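Local coordinates for protein response regulator (Helicobacter pylori, PDB 2PLN) that probably acts as an orphan response regulator controlling transcription by binding promoter DNA, seen here as its N-terminal receiver domain, at residues E25-L38 with K115-I127. Sequence-based numbering, arbitrary orientation.
Sequences EKNSVLGGEIEKGL and KPYRSIKALVARI
Ile34 and Leu38 on helix 28-38 sit across from Ile120 and Val124 on helix 120-127, the two axes passing 9.4 Å apart with a signed crossing angle of -59°. Gly37 lets the backbones approach: lacking a side chain, it receives Ile120 CG2 at 3.8 Å from its CA and Val124 CG2 against its carbonyl carbon. These beta-branched residues offer short, stiff methyl groups to the helix surface. Ile120 also lays CD1 against Ile34 CG1 at 3.7 Å, the two side chains meeting nearly at right angles. One turn on, Leu38 CD2 touches both Val124 CG2 and Ile127 CD1, while Leu38 itself leans on Val21 and Leu23 of strand 20-24.

In the loops leading into the two helices, Tyr117 lies between apolar and polar surroundings. Leu123 CD2 rests over the centre of its ring, 3.6 Å above the plane, and Leu30 CD2 and Ile34 CD1 both approach its CE1. Its hydroxyl reaches Ser92 and, at 2.6 Å from OH, a water in the ring plane that donates to Glu25 OE2. The same oxygen takes a salt bridge from Lys115 NZ at 2.6 Å, on the syn side and 21° out of the carboxylate plane. A bend at chi3 (86°) brings the lysine amine there, with CE passing Leu30 CD2. Glu25 OE1 turns its anti lone pair to Asn27 N, so both carboxylate oxygens are held and the group's rotation is restrained.

Joining the first and last helices on one side of the parallel five-stranded sheet is characteristic of the CheY-like receiver fold. An acidic residue after strand 20-24 and a lysine followed by a cis-proline after strand 111-114 recall the receiver phosphorylation site, but Ser69 occupies the usual aspartate position, consistent with an atypical site.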
ATOM      1  N   GLU A  25      19.104  -0.816  -0.228  1.00 15.90           N
ATOM      2  CA  GLU A  25      19.052  -0.795  -1.682  1.00 17.35           C
ATOM      3  C   GLU A  25      20.483  -0.916  -2.238  1.00 19.03           C
ATOM      4  O   GLU A  25      21.361  -0.072  -1.960  1.00 18.71           O
ATOM      5  CB  GLU A  25      18.383   0.498  -2.151  1.00 18.03           C
ATOM      6  CG  GLU A  25      18.350   0.690  -3.671  1.00 18.24           C
ATOM      7  CD  GLU A  25      17.783  -0.525  -4.425  1.00 21.11           C
ATOM      8  OE1 GLU A  25      18.582  -1.214  -5.110  1.00 20.96           O
ATOM      9  OE2 GLU A  25      16.550  -0.809  -4.329  1.00 19.75           O
ATOM     10  N   LYS A  26      20.690  -1.995  -2.978  1.00 20.04           N
ATOM     11  CA  LYS A  26      21.987  -2.397  -3.554  1.00 22.61           C
ATOM     12  C   LYS A  26      22.433  -1.431  -4.647  1.00 22.52           C
ATOM     13  O   LYS A  26      23.640  -1.223  -4.858  1.00 23.41           O
ATOM     14  CB  LYS A  26      21.801  -3.804  -4.148  1.00 23.39           C
ATOM     15  CG  LYS A  26      23.012  -4.492  -4.740  1.00 27.88           C
ATOM     16  CD  LYS A  26      22.566  -5.753  -5.460  1.00 31.34           C
ATOM     17  CE  LYS A  26      23.696  -6.358  -6.297  1.00 33.91           C
ATOM     18  NZ  LYS A  26      24.198  -5.397  -7.336  1.00 37.90           N
ATOM     19  N   ASN A  27      21.464  -0.840  -5.341  1.00 21.42           N
ATOM     20  CA  ASN A  27      21.733   0.046  -6.459  1.00 22.10           C
ATOM     21  C   ASN A  27      21.937   1.478  -5.970  1.00 22.22           C
ATOM     22  O   ASN A  27      20.981   2.181  -5.638  1.00 21.59           O
ATOM     23  CB  ASN A  27      20.602  -0.096  -7.475  1.00 21.74           C
ATOM     24  CG  ASN A  27      20.753   0.796  -8.690  1.00 23.54           C
ATOM     25  OD1 ASN A  27      20.053   0.609  -9.686  1.00 29.54           O
ATOM     26  ND2 ASN A  27      21.628   1.751  -8.624  1.00 21.54           N
ATOM     27  N   SER A  28      23.194   1.924  -5.906  1.00 23.07           N
ATOM     28  CA  SER A  28      23.482   3.197  -5.214  1.00 23.54           C
ATOM     29  C   SER A  28      22.911   4.418  -5.928  1.00 22.88           C
ATOM     30  O   SER A  28      22.549   5.413  -5.289  1.00 22.89           O
ATOM     31  CB  SER A  28      24.983   3.381  -4.968  1.00 24.85           C
ATOM     32  OG  SER A  28      25.642   3.658  -6.188  1.00 27.70           O
ATOM     33  N   VAL A  29      22.859   4.344  -7.252  1.00 22.58           N
ATOM     34  CA  VAL A  29      22.282   5.404  -8.077  1.00 21.59           C
ATOM     35  C   VAL A  29      20.783   5.543  -7.786  1.00 20.05           C
ATOM     36  O   VAL A  29      20.284   6.645  -7.529  1.00 18.56           O
ATOM     37  CB  VAL A  29      22.571   5.148  -9.575  1.00 21.75           C
ATOM     38  CG1 VAL A  29      21.838   6.136 -10.452  1.00 22.94           C
ATOM     39  CG2 VAL A  29      24.075   5.241  -9.813  1.00 22.46           C
ATOM     40  N   LEU A  30      20.081   4.410  -7.798  1.00 18.83           N
ATOM     41  CA  LEU A  30      18.659   4.421  -7.474  1.00 17.33           C
ATOM     42  C   LEU A  30      18.444   4.890  -6.027  1.00 16.86           C
ATOM     43  O   LEU A  30      17.577   5.730  -5.776  1.00 16.19           O
ATOM     44  CB  LEU A  30      18.063   3.038  -7.681  1.00 17.48           C
ATOM     45  CG  LEU A  30      16.587   2.896  -7.350  1.00 17.36           C
ATOM     46  CD1 LEU A  30      15.767   3.963  -8.028  1.00 21.03           C
ATOM     47  CD2 LEU A  30      16.122   1.520  -7.714  1.00 19.12           C
ATOM     48  N   GLY A  31      19.249   4.378  -5.098  1.00 16.44           N
ATOM     49  CA  GLY A  31      19.080   4.766  -3.674  1.00 17.03           C
ATOM     50  C   GLY A  31      19.253   6.277  -3.515  1.00 17.29           C
ATOM     51  O   GLY A  31      18.509   6.937  -2.796  1.00 16.70           O
ATOM     52  N   GLY A  32      20.258   6.842  -4.192  1.00 17.84           N
ATOM     53  CA  GLY A  32      20.428   8.300  -4.215  1.00 17.46           C
ATOM     54  C   GLY A  32      19.239   9.091  -4.738  1.00 17.46           C
ATOM     55  O   GLY A  32      18.861  10.118  -4.169  1.00 17.82           O
ATOM     56  N   GLU A  33      18.656   8.623  -5.832  1.00 16.70           N
ATOM     57  CA  GLU A  33      17.481   9.241  -6.405  1.00 16.98           C
ATOM     58  C   GLU A  33      16.302   9.221  -5.441  1.00 15.70           C
ATOM     59  O   GLU A  33      15.592  10.212  -5.325  1.00 15.37           O
ATOM     60  CB  GLU A  33      17.103   8.530  -7.699  1.00 18.03           C
ATOM     61  CG  GLU A  33      17.971   8.928  -8.889  1.00 21.78           C
ATOM     62  CD  GLU A  33      17.911   7.909 -10.026  1.00 26.04           C
ATOM     63  OE1 GLU A  33      17.345   6.814  -9.840  1.00 29.59           O
ATOM     64  OE2 GLU A  33      18.460   8.183 -11.118  1.00 30.65           O
ATOM     65  N   ILE A  34      16.148   8.124  -4.696  1.00 15.27           N
ATOM     66  CA  ILE A  34      15.027   8.053  -3.727  1.00 14.79           C
ATOM     67  C   ILE A  34      15.283   8.993  -2.543  1.00 15.16           C
ATOM     68  O   ILE A  34      14.397   9.734  -2.141  1.00 15.05           O
ATOM     69  CB  ILE A  34      14.792   6.603  -3.237  1.00 15.56           C
ATOM     70  CG1 ILE A  34      14.530   5.654  -4.427  1.00 13.72           C
ATOM     71  CG2 ILE A  34      13.639   6.562  -2.215  1.00 14.14           C
ATOM     72  CD1 ILE A  34      14.653   4.210  -4.033  1.00 14.78           C
ATOM     73  N   GLU A  35      16.503   8.956  -1.988  1.00 15.34           N
ATOM     74  CA  GLU A  35      16.882   9.907  -0.924  1.00 15.54           C
ATOM     75  C   GLU A  35      16.611  11.376  -1.316  1.00 16.02           C
ATOM     76  O   GLU A  35      15.992  12.134  -0.541  1.00 15.02           O
ATOM     77  CB  GLU A  35      18.340   9.735  -0.545  1.00 15.99           C
ATOM     78  CG  GLU A  35      18.768  10.744   0.502  1.00 17.25           C
ATOM     79  CD  GLU A  35      20.177  10.504   0.990  1.00 20.27           C
ATOM     80  OE1 GLU A  35      20.698  11.359   1.735  1.00 22.04           O
ATOM     81  OE2 GLU A  35      20.751   9.467   0.640  1.00 20.50           O
ATOM     82  N   LYS A  36      17.070  11.780  -2.501  1.00 16.88           N
ATOM     83  CA  LYS A  36      16.812  13.148  -2.998  1.00 18.79           C
ATOM     84  C   LYS A  36      15.305  13.442  -3.095  1.00 17.34           C
ATOM     85  O   LYS A  36      14.849  14.519  -2.710  1.00 16.11           O
ATOM     86  CB  LYS A  36      17.509  13.362  -4.362  1.00 19.30           C
ATOM     87  CG  LYS A  36      17.402  14.772  -4.965  1.00 23.11           C
ATOM     88  CD  LYS A  36      18.342  14.925  -6.203  1.00 23.89           C
ATOM     89  CE  LYS A  36      17.684  15.664  -7.373  1.00 27.22           C
ATOM     90  NZ  LYS A  36      18.559  15.697  -8.611  1.00 28.69           N
ATOM     91  N   GLY A  37      14.534  12.480  -3.613  1.00 16.89           N
ATOM     92  CA  GLY A  37      13.074  12.615  -3.690  1.00 15.77           C
ATOM     93  C   GLY A  37      12.460  12.781  -2.320  1.00 15.42           C
ATOM     94  O   GLY A  37      11.561  13.614  -2.102  1.00 15.46           O
ATOM     95  N   LEU A  38      12.945  11.997  -1.363  1.00 15.59           N
ATOM     96  CA  LEU A  38      12.404  12.106  -0.004  1.00 14.90           C
ATOM     97  C   LEU A  38      12.757  13.443   0.613  1.00 14.84           C
ATOM     98  O   LEU A  38      11.944  14.037   1.317  1.00 14.28           O
ATOM     99  CB  LEU A  38      12.901  10.962   0.878  1.00 14.22           C
ATOM    100  CG  LEU A  38      12.365   9.592   0.486  1.00 13.48           C
ATOM    101  CD1 LEU A  38      13.264   8.536   1.178  1.00 13.27           C
ATOM    102  CD2 LEU A  38      10.863   9.484   0.824  1.00 14.90           C
ATOM    103  N   LYS A 115       9.528  -3.427  -8.319  1.00 22.22           N
ATOM    104  CA  LYS A 115      10.533  -2.648  -9.029  1.00 24.99           C
ATOM    105  C   LYS A 115      10.547  -3.125 -10.481  1.00 26.30           C
ATOM    106  O   LYS A 115      10.335  -4.324 -10.740  1.00 26.76           O
ATOM    107  CB  LYS A 115      11.908  -2.885  -8.428  1.00 24.83           C
ATOM    108  CG  LYS A 115      12.044  -2.308  -7.043  1.00 25.83           C
ATOM    109  CD  LYS A 115      13.373  -2.700  -6.432  1.00 26.80           C
ATOM    110  CE  LYS A 115      14.448  -1.738  -6.825  1.00 27.85           C
ATOM    111  NZ  LYS A 115      15.756  -2.281  -6.337  1.00 30.94           N
ATOM    112  N   PRO A 116      10.821  -2.229 -11.426  1.00 28.19           N
ATOM    113  CA  PRO A 116      11.079  -0.781 -11.196  1.00 28.66           C
ATOM    114  C   PRO A 116       9.890   0.073 -10.759  1.00 29.00           C
ATOM    115  O   PRO A 116       8.746  -0.255 -11.084  1.00 30.10           O
ATOM    116  CB  PRO A 116      11.627  -0.298 -12.554  1.00 29.43           C
ATOM    117  CG  PRO A 116      11.237  -1.322 -13.543  1.00 28.88           C
ATOM    118  CD  PRO A 116      10.978  -2.621 -12.840  1.00 27.98           C
ATOM    119  N   TYR A 117      10.158   1.163 -10.029  1.00 28.33           N
ATOM    120  CA  TYR A 117       9.109   2.067  -9.525  1.00 27.75           C
ATOM    121  C   TYR A 117       8.410   2.867 -10.637  1.00 28.97           C
ATOM    122  O   TYR A 117       9.004   3.123 -11.689  1.00 29.46           O
ATOM    123  CB  TYR A 117       9.663   3.022  -8.446  1.00 25.80           C
ATOM    124  CG  TYR A 117      10.372   2.319  -7.316  1.00 24.67           C
ATOM    125  CD1 TYR A 117      11.765   2.385  -7.174  1.00 21.94           C
ATOM    126  CD2 TYR A 117       9.659   1.552  -6.407  1.00 24.53           C
ATOM    127  CE1 TYR A 117      12.410   1.718  -6.153  1.00 19.49           C
ATOM    128  CE2 TYR A 117      10.304   0.892  -5.373  1.00 23.89           C
ATOM    129  CZ  TYR A 117      11.669   0.972  -5.247  1.00 22.56           C
ATOM    130  OH  TYR A 117      12.270   0.294  -4.211  1.00 19.80           O
ATOM    131  N   ARG A 118       7.156   3.272 -10.394  1.00 29.70           N
ATOM    132  CA  ARG A 118       6.385   4.074 -11.357  1.00 29.68           C
ATOM    133  C   ARG A 118       7.119   5.380 -11.660  1.00 29.15           C
ATOM    134  O   ARG A 118       7.198   5.830 -12.818  1.00 29.77           O
ATOM    135  CB  ARG A 118       4.965   4.351 -10.840  1.00 30.55           C
ATOM    136  CG  ARG A 118       3.964   4.687 -11.943  1.00 32.46           C
ATOM    137  CD  ARG A 118       2.514   4.311 -11.650  1.00 35.54           C
ATOM    138  NE  ARG A 118       2.242   2.886 -11.865  1.00 39.19           N
ATOM    139  CZ  ARG A 118       2.147   1.981 -10.890  1.00 39.72           C
ATOM    140  NH1 ARG A 118       2.296   2.346  -9.625  1.00 41.89           N
ATOM    141  NH2 ARG A 118       1.895   0.706 -11.168  1.00 42.06           N
ATOM    142  N   SER A 119       7.664   5.969 -10.603  1.00 27.37           N
ATOM    143  CA  SER A 119       8.436   7.208 -10.636  1.00 24.81           C
ATOM    144  C   SER A 119       8.887   7.462  -9.217  1.00 23.14           C
ATOM    145  O   SER A 119       8.271   6.941  -8.251  1.00 22.33           O
ATOM    146  CB  SER A 119       7.616   8.403 -11.173  1.00 24.87           C
ATOM    147  OG  SER A 119       6.844   9.091 -10.203  1.00 23.57           O
ATOM    148  N   ILE A 120       9.938   8.265  -9.076  1.00 21.21           N
ATOM    149  CA  ILE A 120      10.345   8.724  -7.732  1.00 19.76           C
ATOM    150  C   ILE A 120       9.204   9.480  -7.023  1.00 19.15           C
ATOM    151  O   ILE A 120       8.934   9.204  -5.848  1.00 18.60           O
ATOM    152  CB  ILE A 120      11.652   9.559  -7.797  1.00 19.71           C
ATOM    153  CG1 ILE A 120      12.823   8.696  -8.275  1.00 20.48           C
ATOM    154  CG2 ILE A 120      11.884  10.313  -6.462  1.00 19.37           C
ATOM    155  CD1 ILE A 120      13.247   7.554  -7.381  1.00 20.22           C
ATOM    156  N   LYS A 121       8.504  10.390  -7.730  1.00 18.32           N
ATOM    157  CA  LYS A 121       7.421  11.162  -7.120  1.00 18.62           C
ATOM    158  C   LYS A 121       6.261  10.269  -6.604  1.00 17.17           C
ATOM    159  O   LYS A 121       5.731  10.509  -5.533  1.00 16.50           O
ATOM    160  CB  LYS A 121       6.874  12.248  -8.084  1.00 18.63           C
ATOM    161  CG  LYS A 121       7.694  13.556  -8.086  1.00 19.54           C
ATOM    162  CD  LYS A 121       7.025  14.630  -8.968  1.00 20.99           C
ATOM    163  CE  LYS A 121       8.069  15.673  -9.390  1.00 25.89           C
ATOM    164  NZ  LYS A 121       7.480  16.720 -10.293  1.00 29.63           N
ATOM    165  N   ALA A 122       5.886   9.267  -7.387  1.00 16.99           N
ATOM    166  CA  ALA A 122       4.853   8.300  -6.992  1.00 16.06           C
ATOM    167  C   ALA A 122       5.333   7.450  -5.800  1.00 15.63           C
ATOM    168  O   ALA A 122       4.547   7.160  -4.891  1.00 15.74           O
ATOM    169  CB  ALA A 122       4.493   7.405  -8.171  1.00 16.96           C
ATOM    170  N   LEU A 123       6.589   7.005  -5.830  1.00 15.00           N
ATOM    171  CA  LEU A 123       7.143   6.253  -4.698  1.00 14.16           C
ATOM    172  C   LEU A 123       7.149   7.106  -3.414  1.00 13.77           C
ATOM    173  O   LEU A 123       6.754   6.643  -2.343  1.00 11.77           O
ATOM    174  CB  LEU A 123       8.560   5.765  -5.030  1.00 14.80           C
ATOM    175  CG  LEU A 123       9.316   5.115  -3.867  1.00 14.94           C
ATOM    176  CD1 LEU A 123       8.489   3.941  -3.247  1.00 12.97           C
ATOM    177  CD2 LEU A 123      10.677   4.660  -4.405  1.00 17.06           C
ATOM    178  N   VAL A 124       7.579   8.360  -3.538  1.00 12.78           N
ATOM    179  CA  VAL A 124       7.578   9.289  -2.410  1.00 12.88           C
ATOM    180  C   VAL A 124       6.181   9.566  -1.848  1.00 13.03           C
ATOM    181  O   VAL A 124       5.990   9.620  -0.619  1.00 13.82           O
ATOM    182  CB  VAL A 124       8.361  10.593  -2.758  1.00 13.47           C
ATOM    183  CG1 VAL A 124       8.148  11.657  -1.711  1.00 13.26           C
ATOM    184  CG2 VAL A 124       9.871  10.254  -2.981  1.00 12.14           C
ATOM    185  N   ALA A 125       5.207   9.752  -2.736  1.00 13.00           N
ATOM    186  CA  ALA A 125       3.825   9.938  -2.330  1.00 13.16           C
ATOM    187  C   ALA A 125       3.315   8.712  -1.525  1.00 12.18           C
ATOM    188  O   ALA A 125       2.591   8.850  -0.532  1.00 12.50           O
ATOM    189  CB  ALA A 125       2.950  10.178  -3.564  1.00 12.91           C
ATOM    190  N   ARG A 126       3.698   7.521  -1.961  1.00 11.89           N
ATOM    191  CA  ARG A 126       3.307   6.277  -1.263  1.00 11.90           C
ATOM    192  C   ARG A 126       3.958   6.242   0.133  1.00 12.87           C
ATOM    193  O   ARG A 126       3.301   5.917   1.106  1.00 12.71           O
ATOM    194  CB  ARG A 126       3.755   5.057  -2.062  1.00 11.78           C
ATOM    195  CG  ARG A 126       3.496   3.652  -1.403  1.00 11.10           C
ATOM    196  CD  ARG A 126       3.819   2.504  -2.334  1.00 11.16           C
ATOM    197  NE  ARG A 126       2.973   2.561  -3.529  1.00 10.74           N
ATOM    198  CZ  ARG A 126       1.773   1.973  -3.641  1.00 11.67           C
ATOM    199  NH1 ARG A 126       1.306   1.219  -2.639  1.00  9.89           N
ATOM    200  NH2 ARG A 126       1.043   2.139  -4.768  1.00 11.00           N
ATOM    201  N   ILE A 127       5.257   6.556   0.197  1.00 13.47           N
ATOM    202  CA  ILE A 127       5.976   6.573   1.483  1.00 14.65           C
ATOM    203  C   ILE A 127       5.347   7.588   2.413  1.00 15.37           C
ATOM    204  O   ILE A 127       5.103   7.283   3.581  1.00 15.65           O
ATOM    205  CB  ILE A 127       7.480   6.828   1.273  1.00 14.54           C
ATOM    206  CG1 ILE A 127       8.080   5.636   0.537  1.00 13.93           C
ATOM    207  CG2 ILE A 127       8.211   7.041   2.614  1.00 15.37           C
ATOM    208  CD1 ILE A 127       9.522   5.857   0.048  1.00 14.88           C
TER
HETATM  209  O   HOH W   1      14.700   0.670  -3.238  1.00 19.93           O